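Local coordinates for protein pyocin sheath PA0622 (Pseudomonas aeruginosa, PDB 6PYT) that probably builds, as one of many copies, the contractile sheath, whose shortening would drive the inner tube of the pyocin into a target bacterium, at residues 43-49 against 79-85; 94-99 against 133-139; 124-129 against 150-155. All blocks are in the same frame, centred on the assembly; numbering follows the deposited sequence.

Contact 1: 43-49 against 79-85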
ATOM      1  N   PRO B  43     -11.203 -66.911  39.756  1.00 55.23           N
ATOM      2  CA  PRO B  43     -11.526 -67.490  38.443  1.00 55.23           C
ATOM      3  C   PRO B  43     -12.831 -67.052  37.790  1.00 55.23           C
ATOM      4  O   PRO B  43     -12.792 -66.433  36.724  1.00 55.23           O
ATOM      5  CB  PRO B  43     -11.544 -68.995  38.734  1.00 55.23           C
ATOM      6  CG  PRO B  43     -10.612 -69.159  39.846  1.00 55.23           C
ATOM      7  CD  PRO B  43     -10.797 -67.954  40.712  1.00 55.23           C
ATOM      8  N   ASN B  44     -13.980 -67.301  38.402  1.00 55.58           N
ATOM      9  CA  ASN B  44     -15.229 -66.947  37.731  1.00 55.58           C
ATOM     10  C   ASN B  44     -15.749 -65.581  38.165  1.00 55.58           C
ATOM     11  O   ASN B  44     -16.921 -65.410  38.484  1.00 55.58           O
ATOM     12  CB  ASN B  44     -16.264 -68.035  37.973  1.00 55.58           C
ATOM     13  CG  ASN B  44     -15.902 -69.325  37.289  1.00 55.58           C
ATOM     14  OD1 ASN B  44     -15.465 -69.326  36.141  1.00 55.58           O
ATOM     15  ND2 ASN B  44     -16.061 -70.435  37.994  1.00 55.58           N
ATOM     16  N   VAL B  45     -14.873 -64.576  38.146  1.00 53.61           N
ATOM     17  CA  VAL B  45     -15.230 -63.212  38.484  1.00 53.61           C
ATOM     18  C   VAL B  45     -14.745 -62.307  37.351  1.00 53.61           C
ATOM     19  O   VAL B  45     -13.545 -62.295  37.058  1.00 53.61           O
ATOM     20  CB  VAL B  45     -14.637 -62.747  39.822  1.00 53.61           C
ATOM     21  CG1 VAL B  45     -14.873 -61.265  40.012  1.00 53.61           C
ATOM     22  CG2 VAL B  45     -15.250 -63.517  40.972  1.00 53.61           C
ATOM     23  N   PRO B  46     -15.618 -61.564  36.691  1.00 51.26           N
ATOM     24  CA  PRO B  46     -15.162 -60.659  35.637  1.00 51.26           C
ATOM     25  C   PRO B  46     -14.436 -59.457  36.209  1.00 51.26           C
ATOM     26  O   PRO B  46     -14.761 -58.963  37.289  1.00 51.26           O
ATOM     27  CB  PRO B  46     -16.462 -60.247  34.941  1.00 51.26           C
ATOM     28  CG  PRO B  46     -17.509 -60.435  35.961  1.00 51.26           C
ATOM     29  CD  PRO B  46     -17.084 -61.597  36.793  1.00 51.26           C
ATOM     30  N   VAL B  47     -13.421 -59.005  35.478  1.00 49.75           N
ATOM     31  CA  VAL B  47     -12.615 -57.849  35.850  1.00 49.75           C
ATOM     32  C   VAL B  47     -12.503 -56.923  34.646  1.00 49.75           C
ATOM     33  O   VAL B  47     -12.454 -57.384  33.502  1.00 49.75           O
ATOM     34  CB  VAL B  47     -11.223 -58.277  36.363  1.00 49.75           C
ATOM     35  CG1 VAL B  47     -11.334 -58.889  37.742  1.00 49.75           C
ATOM     36  CG2 VAL B  47     -10.631 -59.312  35.449  1.00 49.75           C
ATOM     37  N   LEU B  48     -12.495 -55.616  34.898  1.00 49.64           N
ATOM     38  CA  LEU B  48     -12.382 -54.627  33.830  1.00 49.64           C
ATOM     39  C   LEU B  48     -10.920 -54.304  33.575  1.00 49.64           C
ATOM     40  O   LEU B  48     -10.167 -54.009  34.506  1.00 49.64           O
ATOM     41  CB  LEU B  48     -13.168 -53.352  34.156  1.00 49.64           C
ATOM     42  CG  LEU B  48     -13.113 -52.180  33.164  1.00 49.64           C
ATOM     43  CD1 LEU B  48     -14.450 -51.540  32.986  1.00 49.64           C
ATOM     44  CD2 LEU B  48     -12.170 -51.090  33.657  1.00 49.64           C
ATOM     45  N   LEU B  49     -10.539 -54.321  32.304  1.00 51.28           N
ATOM     46  CA  LEU B  49      -9.156 -54.189  31.877  1.00 51.28           C
ATOM     47  C   LEU B  49      -9.027 -52.991  30.956  1.00 51.28           C
ATOM     48  O   LEU B  49      -9.861 -52.796  30.069  1.00 51.28           O
ATOM     49  CB  LEU B  49      -8.691 -55.455  31.161  1.00 51.28           C
ATOM     50  CG  LEU B  49      -8.070 -56.605  31.947  1.00 51.28           C
ATOM     51  CD1 LEU B  49      -8.990 -57.192  32.945  1.00 51.28           C
ATOM     52  CD2 LEU B  49      -7.743 -57.666  30.954  1.00 51.28           C
ATOM     53  N   VAL B  79     -11.723 -51.506  26.206  1.00 49.18           N
ATOM     54  CA  VAL B  79     -12.153 -51.941  27.525  1.00 49.18           C
ATOM     55  C   VAL B  79     -12.551 -53.402  27.425  1.00 49.18           C
ATOM     56  O   VAL B  79     -13.344 -53.778  26.559  1.00 49.18           O
ATOM     57  CB  VAL B  79     -13.316 -51.077  28.030  1.00 49.18           C
ATOM     58  CG1 VAL B  79     -13.859 -51.624  29.321  1.00 49.18           C
ATOM     59  CG2 VAL B  79     -12.863 -49.651  28.217  1.00 49.18           C
ATOM     60  N   ILE B  80     -11.978 -54.239  28.282  1.00 48.46           N
ATOM     61  CA  ILE B  80     -12.179 -55.679  28.207  1.00 48.46           C
ATOM     62  C   ILE B  80     -12.718 -56.164  29.542  1.00 48.46           C
ATOM     63  O   ILE B  80     -12.025 -56.085  30.562  1.00 48.46           O
ATOM     64  CB  ILE B  80     -10.886 -56.420  27.849  1.00 48.46           C
ATOM     65  CG1 ILE B  80     -10.372 -55.981  26.485  1.00 48.46           C
ATOM     66  CG2 ILE B  80     -11.125 -57.901  27.832  1.00 48.46           C
ATOM     67  CD1 ILE B  80      -8.971 -56.423  26.208  1.00 48.46           C
ATOM     68  N   VAL B  81     -13.945 -56.666  29.535  1.00 47.65           N
ATOM     69  CA  VAL B  81     -14.484 -57.432  30.649  1.00 47.65           C
ATOM     70  C   VAL B  81     -14.045 -58.874  30.435  1.00 47.65           C
ATOM     71  O   VAL B  81     -14.541 -59.558  29.540  1.00 47.65           O
ATOM     72  CB  VAL B  81     -16.008 -57.311  30.730  1.00 47.65           C
ATOM     73  CG1 VAL B  81     -16.564 -58.218  31.796  1.00 47.65           C
ATOM     74  CG2 VAL B  81     -16.390 -55.881  31.020  1.00 47.65           C
ATOM     75  N   ALA B  82     -13.093 -59.332  31.237  1.00 49.64           N
ATOM     76  CA  ALA B  82     -12.474 -60.633  31.051  1.00 49.64           C
ATOM     77  C   ALA B  82     -12.814 -61.556  32.210  1.00 49.64           C
ATOM     78  O   ALA B  82     -12.776 -61.145  33.370  1.00 49.64           O
ATOM     79  CB  ALA B  82     -10.960 -60.490  30.918  1.00 49.64           C
ATOM     80  N   VAL B  83     -13.143 -62.803  31.890  1.00 51.22           N
ATOM     81  CA  VAL B  83     -13.517 -63.816  32.871  1.00 51.22           C
ATOM     82  C   VAL B  83     -12.521 -64.959  32.757  1.00 51.22           C
ATOM     83  O   VAL B  83     -12.541 -65.707  31.772  1.00 51.22           O
ATOM     84  CB  VAL B  83     -14.952 -64.319  32.661  1.00 51.22           C
ATOM     85  CG1 VAL B  83     -15.295 -65.379  33.689  1.00 51.22           C
ATOM     86  CG2 VAL B  83     -15.938 -63.172  32.720  1.00 51.22           C
ATOM     87  N   GLY B  84     -11.667 -65.109  33.764  1.00 53.07           N
ATOM     88  CA  GLY B  84     -10.625 -66.118  33.759  1.00 53.07           C
ATOM     89  C   GLY B  84     -11.049 -67.506  34.190  1.00 53.07           C
ATOM     90  O   GLY B  84     -10.815 -67.883  35.333  1.00 53.07           O
ATOM     91  N   VAL B  85     -11.684 -68.269  33.300  1.00 54.18           N
ATOM     92  CA  VAL B  85     -12.074 -69.641  33.615  1.00 54.18           C
ATOM     93  C   VAL B  85     -10.844 -70.493  33.888  1.00 54.18           C
ATOM     94  O   VAL B  85      -9.901 -70.514  33.096  1.00 54.18           O
ATOM     95  CB  VAL B  85     -12.905 -70.221  32.465  1.00 54.18           C
ATOM     96  CG1 VAL B  85     -13.122 -71.694  32.659  1.00 54.18           C
ATOM     97  CG2 VAL B  85     -14.230 -69.521  32.400  1.00 54.18           C
TER

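Contact 2: 94-99 against 133-139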
ATOM      1  N   GLN B  94     -13.599 -78.924  29.873  1.00 59.55           N
ATOM      2  CA  GLN B  94     -13.092 -77.582  29.626  1.00 59.55           C
ATOM      3  C   GLN B  94     -14.130 -76.727  28.924  1.00 59.55           C
ATOM      4  O   GLN B  94     -14.345 -75.571  29.300  1.00 59.55           O
ATOM      5  CB  GLN B  94     -11.813 -77.634  28.798  1.00 59.55           C
ATOM      6  CG  GLN B  94     -11.213 -76.275  28.612  1.00 59.55           C
ATOM      7  CD  GLN B  94     -10.788 -75.683  29.929  1.00 59.55           C
ATOM      8  OE1 GLN B  94     -10.080 -76.316  30.707  1.00 59.55           O
ATOM      9  NE2 GLN B  94     -11.279 -74.490  30.222  1.00 59.55           N
ATOM     10  N   ALA B  95     -14.786 -77.287  27.908  1.00 58.19           N
ATOM     11  CA  ALA B  95     -15.881 -76.593  27.246  1.00 58.19           C
ATOM     12  C   ALA B  95     -17.063 -76.391  28.181  1.00 58.19           C
ATOM     13  O   ALA B  95     -17.807 -75.423  28.025  1.00 58.19           O
ATOM     14  CB  ALA B  95     -16.317 -77.365  26.006  1.00 58.19           C
ATOM     15  N   SER B  96     -17.245 -77.277  29.161  1.00 57.84           N
ATOM     16  CA  SER B  96     -18.300 -77.077  30.145  1.00 57.84           C
ATOM     17  C   SER B  96     -17.967 -75.947  31.104  1.00 57.84           C
ATOM     18  O   SER B  96     -18.874 -75.306  31.644  1.00 57.84           O
ATOM     19  CB  SER B  96     -18.542 -78.365  30.920  1.00 57.84           C
ATOM     20  OG  SER B  96     -19.515 -78.167  31.927  1.00 57.84           O
ATOM     21  N   ALA B  97     -16.683 -75.683  31.323  1.00 56.77           N
ATOM     22  CA  ALA B  97     -16.275 -74.624  32.229  1.00 56.77           C
ATOM     23  C   ALA B  97     -16.202 -73.269  31.545  1.00 56.77           C
ATOM     24  O   ALA B  97     -16.369 -72.240  32.209  1.00 56.77           O
ATOM     25  CB  ALA B  97     -14.924 -74.968  32.857  1.00 56.77           C
ATOM     26  N   VAL B  98     -15.963 -73.244  30.234  1.00 55.26           N
ATOM     27  CA  VAL B  98     -16.005 -71.984  29.498  1.00 55.26           C
ATOM     28  C   VAL B  98     -17.445 -71.519  29.332  1.00 55.26           C
ATOM     29  O   VAL B  98     -17.745 -70.331  29.493  1.00 55.26           O
ATOM     30  CB  VAL B  98     -15.281 -72.134  28.147  1.00 55.26           C
ATOM     31  CG1 VAL B  98     -15.408 -70.877  27.310  1.00 55.26           C
ATOM     32  CG2 VAL B  98     -13.821 -72.434  28.380  1.00 55.26           C
ATOM     33  N   ILE B  99     -18.359 -72.447  29.030  1.00 55.50           N
ATOM     34  CA  ILE B  99     -19.786 -72.128  29.016  1.00 55.50           C
ATOM     35  C   ILE B  99     -20.248 -71.717  30.406  1.00 55.50           C
ATOM     36  O   ILE B  99     -20.813 -70.635  30.597  1.00 55.50           O
ATOM     37  CB  ILE B  99     -20.603 -73.321  28.495  1.00 55.50           C
ATOM     38  CG1 ILE B  99     -20.283 -73.605  27.035  1.00 55.50           C
ATOM     39  CG2 ILE B  99     -22.084 -73.061  28.664  1.00 55.50           C
ATOM     40  CD1 ILE B  99     -20.836 -74.913  26.557  1.00 55.50           C
ATOM     41  N   HIS B 133     -11.525 -71.619  22.256  1.00 51.47           N
ATOM     42  CA  HIS B 133     -12.619 -72.433  22.749  1.00 51.47           C
ATOM     43  C   HIS B 133     -13.866 -72.349  21.896  1.00 51.47           C
ATOM     44  O   HIS B 133     -14.729 -73.219  22.009  1.00 51.47           O
ATOM     45  CB  HIS B 133     -12.968 -72.024  24.182  1.00 51.47           C
ATOM     46  CG  HIS B 133     -11.866 -72.285  25.152  1.00 51.47           C
ATOM     47  ND1 HIS B 133     -11.562 -73.550  25.604  1.00 51.47           N
ATOM     48  CD2 HIS B 133     -10.978 -71.452  25.737  1.00 51.47           C
ATOM     49  CE1 HIS B 133     -10.540 -73.482  26.437  1.00 51.47           C
ATOM     50  NE2 HIS B 133     -10.165 -72.221  26.534  1.00 51.47           N
ATOM     51  N   SER B 134     -13.972 -71.348  21.030  1.00 50.99           N
ATOM     52  CA  SER B 134     -15.134 -71.219  20.168  1.00 50.99           C
ATOM     53  C   SER B 134     -15.118 -72.203  19.008  1.00 50.99           C
ATOM     54  O   SER B 134     -16.091 -72.258  18.252  1.00 50.99           O
ATOM     55  CB  SER B 134     -15.221 -69.794  19.640  1.00 50.99           C
ATOM     56  OG  SER B 134     -15.375 -68.883  20.708  1.00 50.99           O
ATOM     57  N   ALA B 135     -14.035 -72.967  18.850  1.00 52.01           N
ATOM     58  CA  ALA B 135     -13.979 -74.024  17.855  1.00 52.01           C
ATOM     59  C   ALA B 135     -14.851 -75.212  18.222  1.00 52.01           C
ATOM     60  O   ALA B 135     -15.225 -75.981  17.334  1.00 52.01           O
ATOM     61  CB  ALA B 135     -12.539 -74.483  17.667  1.00 52.01           C
ATOM     62  N   GLN B 136     -15.162 -75.400  19.499  1.00 52.43           N
ATOM     63  CA  GLN B 136     -16.105 -76.436  19.889  1.00 52.43           C
ATOM     64  C   GLN B 136     -17.525 -75.944  19.670  1.00 52.43           C
ATOM     65  O   GLN B 136     -17.823 -74.763  19.849  1.00 52.43           O
ATOM     66  CB  GLN B 136     -15.898 -76.850  21.344  1.00 52.43           C
ATOM     67  CG  GLN B 136     -14.676 -77.722  21.564  1.00 52.43           C
ATOM     68  CD  GLN B 136     -13.391 -76.930  21.694  1.00 52.43           C
ATOM     69  OE1 GLN B 136     -13.415 -75.738  21.968  1.00 52.43           O
ATOM     70  NE2 GLN B 136     -12.264 -77.592  21.489  1.00 52.43           N
ATOM     71  N   GLN B 137     -18.399 -76.860  19.270  1.00 52.45           N
ATOM     72  CA  GLN B 137     -19.736 -76.484  18.840  1.00 52.45           C
ATOM     73  C   GLN B 137     -20.646 -76.160  20.015  1.00 52.45           C
ATOM     74  O   GLN B 137     -21.647 -75.462  19.833  1.00 52.45           O
ATOM     75  CB  GLN B 137     -20.307 -77.612  17.976  1.00 52.45           C
ATOM     76  CG  GLN B 137     -21.482 -77.249  17.093  1.00 52.45           C
ATOM     77  CD  GLN B 137     -22.808 -77.549  17.731  1.00 52.45           C
ATOM     78  OE1 GLN B 137     -22.928 -78.480  18.527  1.00 52.45           O
ATOM     79  NE2 GLN B 137     -23.821 -76.773  17.380  1.00 52.45           N
ATOM     80  N   ALA B 138     -20.302 -76.625  21.219  1.00 52.18           N
ATOM     81  CA  ALA B 138     -21.094 -76.323  22.405  1.00 52.18           C
ATOM     82  C   ALA B 138     -20.811 -74.926  22.930  1.00 52.18           C
ATOM     83  O   ALA B 138     -21.733 -74.228  23.364  1.00 52.18           O
ATOM     84  CB  ALA B 138     -20.821 -77.353  23.496  1.00 52.18           C
ATOM     85  N   VAL B 139     -19.541 -74.516  22.921  1.00 50.78           N
ATOM     86  CA  VAL B 139     -19.178 -73.171  23.355  1.00 50.78           C
ATOM     87  C   VAL B 139     -19.720 -72.140  22.380  1.00 50.78           C
ATOM     88  O   VAL B 139     -20.288 -71.119  22.784  1.00 50.78           O
ATOM     89  CB  VAL B 139     -17.653 -73.063  23.505  1.00 50.78           C
ATOM     90  CG1 VAL B 139     -17.227 -71.635  23.800  1.00 50.78           C
ATOM     91  CG2 VAL B 139     -17.173 -73.981  24.595  1.00 50.78           C
TER

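Contact 3: 124-129 against 150-155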
ATOM      1  N   GLN B 124     -21.177 -53.048  29.169  1.00 50.93           N
ATOM      2  CA  GLN B 124     -21.998 -54.131  28.650  1.00 50.93           C
ATOM      3  C   GLN B 124     -21.404 -54.621  27.341  1.00 50.93           C
ATOM      4  O   GLN B 124     -21.528 -53.922  26.325  1.00 50.93           O
ATOM      5  CB  GLN B 124     -23.418 -53.659  28.429  1.00 50.93           C
ATOM      6  CG  GLN B 124     -24.333 -54.740  27.946  1.00 50.93           C
ATOM      7  CD  GLN B 124     -25.727 -54.241  27.736  1.00 50.93           C
ATOM      8  OE1 GLN B 124     -26.001 -53.054  27.897  1.00 50.93           O
ATOM      9  NE2 GLN B 124     -26.626 -55.140  27.378  1.00 50.93           N
ATOM     10  N   PRO B 125     -20.826 -55.828  27.295  1.00 48.44           N
ATOM     11  CA  PRO B 125     -19.908 -56.220  26.210  1.00 48.44           C
ATOM     12  C   PRO B 125     -20.582 -56.317  24.849  1.00 48.44           C
ATOM     13  O   PRO B 125     -21.481 -57.132  24.641  1.00 48.44           O
ATOM     14  CB  PRO B 125     -19.392 -57.587  26.669  1.00 48.44           C
ATOM     15  CG  PRO B 125     -19.584 -57.592  28.116  1.00 48.44           C
ATOM     16  CD  PRO B 125     -20.837 -56.831  28.369  1.00 48.44           C
ATOM     17  N   ARG B 126     -20.134 -55.470  23.925  1.00 49.90           N
ATOM     18  CA  ARG B 126     -20.616 -55.456  22.552  1.00 49.90           C
ATOM     19  C   ARG B 126     -19.881 -56.442  21.663  1.00 49.90           C
ATOM     20  O   ARG B 126     -20.297 -56.655  20.521  1.00 49.90           O
ATOM     21  CB  ARG B 126     -20.467 -54.058  21.947  1.00 49.90           C
ATOM     22  CG  ARG B 126     -21.183 -52.926  22.677  1.00 49.90           C
ATOM     23  CD  ARG B 126     -22.692 -52.972  22.549  1.00 49.90           C
ATOM     24  NE  ARG B 126     -23.331 -53.758  23.593  1.00 49.90           N
ATOM     25  CZ  ARG B 126     -24.614 -54.096  23.586  1.00 49.90           C
ATOM     26  NH1 ARG B 126     -25.396 -53.713  22.591  1.00 49.90           N
ATOM     27  NH2 ARG B 126     -25.116 -54.816  24.577  1.00 49.90           N
ATOM     28  N   LEU B 127     -18.794 -57.033  22.141  1.00 47.11           N
ATOM     29  CA  LEU B 127     -18.047 -58.031  21.392  1.00 47.11           C
ATOM     30  C   LEU B 127     -17.704 -59.185  22.309  1.00 47.11           C
ATOM     31  O   LEU B 127     -17.208 -58.974  23.418  1.00 47.11           O
ATOM     32  CB  LEU B 127     -16.770 -57.443  20.798  1.00 47.11           C
ATOM     33  CG  LEU B 127     -16.966 -56.552  19.587  1.00 47.11           C
ATOM     34  CD1 LEU B 127     -15.685 -55.854  19.248  1.00 47.11           C
ATOM     35  CD2 LEU B 127     -17.442 -57.435  18.470  1.00 47.11           C
ATOM     36  N   LEU B 128     -17.954 -60.397  21.839  1.00 46.52           N
ATOM     37  CA  LEU B 128     -17.763 -61.599  22.628  1.00 46.52           C
ATOM     38  C   LEU B 128     -16.721 -62.471  21.961  1.00 46.52           C
ATOM     39  O   LEU B 128     -16.841 -62.792  20.777  1.00 46.52           O
ATOM     40  CB  LEU B 128     -19.071 -62.364  22.771  1.00 46.52           C
ATOM     41  CG  LEU B 128     -20.106 -61.558  23.532  1.00 46.52           C
ATOM     42  CD1 LEU B 128     -21.419 -62.270  23.524  1.00 46.52           C
ATOM     43  CD2 LEU B 128     -19.623 -61.336  24.935  1.00 46.52           C
ATOM     44  N   VAL B 129     -15.714 -62.868  22.723  1.00 48.47           N
ATOM     45  CA  VAL B 129     -14.600 -63.632  22.187  1.00 48.47           C
ATOM     46  C   VAL B 129     -14.203 -64.691  23.210  1.00 48.47           C
ATOM     47  O   VAL B 129     -14.147 -64.418  24.412  1.00 48.47           O
ATOM     48  CB  VAL B 129     -13.435 -62.696  21.793  1.00 48.47           C
ATOM     49  CG1 VAL B 129     -12.969 -61.829  22.947  1.00 48.47           C
ATOM     50  CG2 VAL B 129     -12.285 -63.468  21.267  1.00 48.47           C
ATOM     51  N   LEU B 150     -27.152 -60.377  25.192  1.00 49.98           N
ATOM     52  CA  LEU B 150     -26.351 -59.195  25.464  1.00 49.98           C
ATOM     53  C   LEU B 150     -26.333 -58.224  24.289  1.00 49.98           C
ATOM     54  O   LEU B 150     -25.788 -57.124  24.430  1.00 49.98           O
ATOM     55  CB  LEU B 150     -24.940 -59.656  25.840  1.00 49.98           C
ATOM     56  CG  LEU B 150     -23.880 -58.801  26.518  1.00 49.98           C
ATOM     57  CD1 LEU B 150     -24.349 -58.416  27.882  1.00 49.98           C
ATOM     58  CD2 LEU B 150     -22.630 -59.614  26.631  1.00 49.98           C
ATOM     59  N   ARG B 151     -26.946 -58.607  23.163  1.00 50.66           N
ATOM     60  CA  ARG B 151     -27.047 -57.824  21.931  1.00 50.66           C
ATOM     61  C   ARG B 151     -25.663 -57.421  21.426  1.00 50.66           C
ATOM     62  O   ARG B 151     -25.287 -56.250  21.394  1.00 50.66           O
ATOM     63  CB  ARG B 151     -27.970 -56.618  22.101  1.00 50.66           C
ATOM     64  CG  ARG B 151     -29.421 -57.008  22.236  1.00 50.66           C
ATOM     65  CD  ARG B 151     -30.344 -55.811  22.163  1.00 50.66           C
ATOM     66  NE  ARG B 151     -31.718 -56.191  22.471  1.00 50.66           N
ATOM     67  CZ  ARG B 151     -32.575 -56.681  21.586  1.00 50.66           C
ATOM     68  NH1 ARG B 151     -32.203 -56.855  20.326  1.00 50.66           N
ATOM     69  NH2 ARG B 151     -33.803 -57.008  21.960  1.00 50.66           N
ATOM     70  N   ALA B 152     -24.903 -58.440  21.050  1.00 47.61           N
ATOM     71  CA  ALA B 152     -23.514 -58.287  20.667  1.00 47.61           C
ATOM     72  C   ALA B 152     -23.262 -59.131  19.431  1.00 47.61           C
ATOM     73  O   ALA B 152     -24.166 -59.775  18.897  1.00 47.61           O
ATOM     74  CB  ALA B 152     -22.587 -58.695  21.814  1.00 47.61           C
ATOM     75  N   ILE B 153     -22.020 -59.125  18.972  1.00 46.05           N
ATOM     76  CA  ILE B 153     -21.566 -60.026  17.924  1.00 46.05           C
ATOM     77  C   ILE B 153     -20.500 -60.924  18.527  1.00 46.05           C
ATOM     78  O   ILE B 153     -19.476 -60.438  19.019  1.00 46.05           O
ATOM     79  CB  ILE B 153     -21.036 -59.274  16.692  1.00 46.05           C
ATOM     80  CG1 ILE B 153     -22.188 -58.687  15.878  1.00 46.05           C
ATOM     81  CG2 ILE B 153     -20.232 -60.192  15.807  1.00 46.05           C
ATOM     82  CD1 ILE B 153     -22.570 -57.278  16.223  1.00 46.05           C
ATOM     83  N   ALA B 154     -20.756 -62.225  18.519  1.00 45.99           N
ATOM     84  CA  ALA B 154     -19.768 -63.187  18.971  1.00 45.99           C
ATOM     85  C   ALA B 154     -18.824 -63.497  17.825  1.00 45.99           C
ATOM     86  O   ALA B 154     -19.266 -63.739  16.700  1.00 45.99           O
ATOM     87  CB  ALA B 154     -20.442 -64.462  19.463  1.00 45.99           C
ATOM     88  N   ILE B 155     -17.529 -63.470  18.099  1.00 46.85           N
ATOM     89  CA  ILE B 155     -16.519 -63.741  17.089  1.00 46.85           C
ATOM     90  C   ILE B 155     -15.997 -65.151  17.321  1.00 46.85           C
ATOM     91  O   ILE B 155     -15.273 -65.409  18.286  1.00 46.85           O
ATOM     92  CB  ILE B 155     -15.399 -62.698  17.116  1.00 46.85           C
ATOM     93  CG1 ILE B 155     -15.980 -61.338  16.760  1.00 46.85           C
ATOM     94  CG2 ILE B 155     -14.321 -63.056  16.129  1.00 46.85           C
ATOM     95  CD1 ILE B 155     -15.053 -60.196  16.992  1.00 46.85           C
TER

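Contact 1: 43-49 against 79-85
Leu49 and Ile80 face each other at the antiparallel edge of the mixed sheet, where strand 46-49, outermost within this chain, lies along strand 76-86. It is a worked example of how an edge strand is held by backbone and side chains together. Two hydrogen-bonded pairs, Val47 with Ala82 and Leu49 with Ile80, each supply two N-H...O bonds; the straightest runs from Ala82 N to Val47 O (3.1 Å, 170° at the hydrogen). CA-H...O contacts fill in between them, such as Val81 CA to Val47 O at 3.5 Å.

The side chain of Leu49 can be followed outward. Its CB lies 3.4 Å from Ile80 O and faces Ile80 CB. Of the branches beyond CG, CD1 stays 4.0 Å from Ile80 O, while CD2 reaches along the neighbouring strand to Ala82 CB at 4.3 Å. Helix 64-73 covers this face, with Tyr73 touching both Leu49 and Ile80.

The other face carries Pro46, Leu48, Val81 and Val83. Leu48 holds CG anti to its backbone N (chi1 178°), which brings CG and CD1 toward Val79 CG1, CD1 at 3.7 Å, the two side chains crossing obliquely. Pro46 CB touches two valine methyls on the partner strand, Val81 CG1 and Val83 CG2, each 3.7 Å away.

Contact 2: 94-99 against 133-139
Val98 places CG1 anti to its backbone N (chi1 175°) and CG2 beside that nitrogen, while His133 turns its ring away from its own carbonyl carbon; together these rotations set a methyl over an imidazole. Val98 CG2 lies 3.8 Å from the centroid of the His133 ring, 10° off the normal, a CH-pi contact over the face. Gln94 comes obliquely to the same ring: with chi1 at -176° its CG lies 3.6 Å from His133 CE1, and a bend at chi2 then turns the amide, whose OE1 makes a weak hydrogen bond to Ala88 N.

Further along, helix 91-99 meets the start of helix 139-150. Val139 offers both methyls: the side chains of Val139 and Val98 cross at about a right angle, CG1 to CG1 4.0 Å, and Val139 CG2 touches Ala95 CB at 3.8 Å. Ile99 passes beside them, with CG1 4.0 Å from Val139 CG2 and CD1 3.9 Å from Ala138 CB. Val32 of strand 21-33 touches both Gln94 and His133, tying the pair to the sheet.

No hydrogen bond spans the two segments. The contact illustrates how the pi face of an imidazole can accept a methyl in CH-pi packing, so that fit and dispersion, rather than directional bonding, join helix to loop here.

Contact 3: 124-129 against 150-155
Strands 127-129 and 153-155 run parallel, their short axes 4.8 Å apart at closest approach and 26° from alignment, with Leu127 beside Ile153 and Leu128 beside Ala154. They are the two strands of a beta-alpha-beta unit whose helix, 139-150, makes the crossover, and they lie inside the chain's mixed sheet; both fall in the subtilisin-like region. Leu128 uses both its N-H and its carbonyl toward the neighbouring strand: its N donates to Ile153 O at 3.2 Å, and its O receives Ile155 N in a nearly linear bond of 2.8 Å.

The two faces pack differently. Toward the crossover helix, Leu128 splits its methyls, CD2 reaching Leu150 CD2 at 3.9 Å and CD1 reaching Ala152 CB at 4.1 Å; Met143, Leu146 and Ala147 of that helix also touch this leucine. On the face covered by helix 201-214, Leu127 CD2 meets Ile155 CD1 at 3.9 Å.

Leu150 closes the unit at the helix end. Its CG is anti to the backbone N (chi1 -164°), and CD2 rests 3.7 Å from Pro125 CD, the two side chains crossing at about a right angle. Arg126 folds back at chi2 and chi3, and Arg151 O lies over one face of its guanidinium. Its NE meanwhile donates to Gln124 O at 3.3 Å, the carbonyl oxygen close to the guanidinium plane.

How the contacts relate
From the N terminus, strand 21-33 is the first strand of the mixed sheet in the chain, and is the neighbour of both 76-86 and 127-129. Contact 1 then closes a loop containing helices 52-58 and 64-73. Strand 76-86 leads into helix 91-99, where contact 2 opens; here the first two contacts touch, Val85 CG1 lying 3.3 Å from Ala97 O. Contact 2 is still open when contact 3 begins at 124-129, so the two cross: 133-139 falls inside the loop, containing helix 139-150, that contact 3 closes. The three thus illustrate serial and interlocked closure around one sheet, joining its antiparallel edge, a flanking helix and the parallel interior.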